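Local coordinates for protein HIRA (Homo sapiens, PDB 5YJE) that deposits histone H3.3 as a chaperone subunit, cooperating with ASF1A in replication-independent chromatin assembly and repressing histone gene transcription during the cell cycle, at residues R48-Q53 with S94-A99. Numbering follows the deposited sequence.
Sequences RAFTLQ and SRILTA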
loop_
_atom_site.group_PDB
_atom_site.type_symbol
_atom_site.label_atom_id
_atom_site.label_comp_id
_atom_site.label_asym_id
_atom_site.label_seq_id
_atom_site.Cartn_x
_atom_site.Cartn_y
_atom_site.Cartn_z
ATOM N N ARG B 48 -7.371 -27.762 -27.008
ATOM C CA ARG B 48 -8.795 -28.087 -27.002
ATOM C C ARG B 48 -9.218 -28.626 -25.643
ATOM O O ARG B 48 -10.268 -28.249 -25.112
ATOM C CB ARG B 48 -9.128 -29.098 -28.110
ATOM N N ALA B 49 -8.407 -29.499 -25.060
ATOM C CA ALA B 49 -8.703 -30.066 -23.759
ATOM C C ALA B 49 -7.390 -30.314 -23.048
ATOM O O ALA B 49 -6.343 -30.444 -23.684
ATOM C CB ALA B 49 -9.499 -31.368 -23.871
ATOM N N PHE B 50 -7.448 -30.324 -21.721
ATOM C CA PHE B 50 -6.343 -30.768 -20.889
ATOM C C PHE B 50 -6.911 -31.065 -19.513
ATOM O O PHE B 50 -7.961 -30.542 -19.126
ATOM C CB PHE B 50 -5.189 -29.740 -20.826
ATOM C CG PHE B 50 -5.501 -28.456 -20.055
ATOM C CD1 PHE B 50 -5.379 -28.408 -18.667
ATOM C CD2 PHE B 50 -5.855 -27.290 -20.730
ATOM C CE1 PHE B 50 -5.644 -27.238 -17.951
ATOM C CE2 PHE B 50 -6.128 -26.093 -20.029
ATOM C CZ PHE B 50 -6.017 -26.065 -18.631
ATOM N N THR B 51 -6.228 -31.938 -18.787
ATOM C CA THR B 51 -6.541 -32.193 -17.394
ATOM C C THR B 51 -5.264 -32.015 -16.581
ATOM O O THR B 51 -4.148 -32.130 -17.097
ATOM C CB THR B 51 -7.145 -33.595 -17.173
ATOM O OG1 THR B 51 -6.114 -34.514 -16.802
ATOM C CG2 THR B 51 -7.813 -34.106 -18.431
ATOM N N LEU B 52 -5.431 -31.732 -15.297
ATOM C CA LEU B 52 -4.294 -31.335 -14.485
ATOM C C LEU B 52 -4.551 -31.732 -13.042
ATOM O O LEU B 52 -5.557 -31.320 -12.458
ATOM C CB LEU B 52 -4.078 -29.835 -14.613
ATOM C CG LEU B 52 -3.213 -29.140 -13.576
ATOM C CD1 LEU B 52 -1.816 -29.692 -13.634
ATOM C CD2 LEU B 52 -3.219 -27.640 -13.863
ATOM N N GLN B 53 -3.655 -32.532 -12.468
ATOM C CA GLN B 53 -3.752 -32.859 -11.050
ATOM C C GLN B 53 -3.297 -31.642 -10.260
ATOM O O GLN B 53 -2.120 -31.282 -10.290
ATOM C CB GLN B 53 -2.922 -34.090 -10.705
ATOM C CG GLN B 53 -2.889 -34.390 -9.206
ATOM N N SER B 94 -14.157 -17.516 -22.198
ATOM C CA SER B 94 -12.936 -17.502 -22.997
ATOM C C SER B 94 -12.144 -18.773 -22.726
ATOM O O SER B 94 -12.378 -19.479 -21.739
ATOM C CB SER B 94 -12.066 -16.254 -22.738
ATOM O OG SER B 94 -11.839 -16.070 -21.366
ATOM N N ARG B 95 -11.214 -19.072 -23.632
ATOM C CA ARG B 95 -10.419 -20.291 -23.502
ATOM C C ARG B 95 -9.560 -20.263 -22.240
ATOM O O ARG B 95 -8.891 -19.271 -21.944
ATOM C CB ARG B 95 -9.540 -20.483 -24.736
ATOM C CG ARG B 95 -10.323 -20.398 -26.021
ATOM C CD ARG B 95 -9.979 -21.510 -27.003
ATOM N NE ARG B 95 -8.697 -21.345 -27.685
ATOM C CZ ARG B 95 -8.431 -20.380 -28.558
ATOM N NH1 ARG B 95 -7.246 -20.326 -29.152
ATOM N NH2 ARG B 95 -9.342 -19.453 -28.822
ATOM N N ILE B 96 -9.596 -21.359 -21.494
ATOM C CA ILE B 96 -8.737 -21.540 -20.331
ATOM C C ILE B 96 -7.361 -22.024 -20.785
ATOM O O ILE B 96 -7.243 -23.054 -21.458
ATOM C CB ILE B 96 -9.369 -22.516 -19.331
ATOM C CG1 ILE B 96 -10.717 -21.956 -18.861
ATOM C CG2 ILE B 96 -8.418 -22.755 -18.145
ATOM C CD1 ILE B 96 -11.662 -22.989 -18.270
ATOM N N LEU B 97 -6.319 -21.270 -20.415
ATOM C CA LEU B 97 -4.929 -21.550 -20.759
ATOM C C LEU B 97 -4.236 -22.381 -19.691
ATOM O O LEU B 97 -3.540 -23.351 -20.016
ATOM C CB LEU B 97 -4.167 -20.244 -20.977
ATOM C CG LEU B 97 -4.573 -19.433 -22.198
ATOM C CD1 LEU B 97 -3.840 -18.059 -22.272
ATOM C CD2 LEU B 97 -4.327 -20.291 -23.456
ATOM N N THR B 98 -4.401 -22.034 -18.414
ATOM C CA THR B 98 -3.827 -22.903 -17.388
ATOM C C THR B 98 -4.696 -22.806 -16.150
ATOM O O THR B 98 -5.661 -22.046 -16.106
ATOM C CB THR B 98 -2.339 -22.569 -17.080
ATOM O OG1 THR B 98 -1.835 -23.485 -16.103
ATOM C CG2 THR B 98 -2.138 -21.149 -16.512
ATOM N N ALA B 99 -4.328 -23.564 -15.124
ATOM C CA ALA B 99 -5.159 -23.646 -13.936
ATOM C C ALA B 99 -4.303 -24.079 -12.755
ATOM O O ALA B 99 -3.232 -24.659 -12.925
ATOM C CB ALA B 99 -6.331 -24.615 -14.154
#
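Phe50 reaches across to the backbone of Ile96-Thr98, and Leu52 meets Ala99; the contact is made by apolar side chains against carbonyls and CA atoms and against the side chains of Ile96 and Ala99, without hydrogen bonds between the two segments. The ring of Phe50 approaches with its far edge. Phe50 CE2 lies 3.5 Å from Ile96 O, which sits near the ring plane, so the oxygen faces the slightly positive C-H rim. Leu97 O comes in obliquely at 3.8 Å from Phe50 CE2, and Thr98 CA, also oblique, is 4.0 Å from Phe50 CZ. The CB of Phe50 points toward the other segment, and a chi1 of 70° places CG between the backbone N and the carbonyl carbon.

Among the apolar pairs, Phe50 CZ is 4.1 Å from Ile96 CG2, the branch anti to the Ile96 backbone N. Two residues further along strand 49-53, Leu52 CD2 lies 3.1 Å from Ala99 O and 4.3 Å from Ala99 CB.

The short strand axes run nearly parallel (10°) but 8.5 Å apart, a spacing that fits face-to-face packing of two sheets rather than pairing within one. In this C-terminal part of HIRA, strand 49-53 edges one sheet, Phe50 and Leu52 making backbone hydrogen bonds with Val64 and Ile62 of strand 60-71; strand 96-101 begins the next antiparallel sheet, with a classic bulge at Leu97 and Thr98 opposite Ala109. Successive four-stranded antiparallel sheets are consistent with propeller-like blades, here packed through Ile96 and Ala99, which also touch strands 60-71 and 105-110.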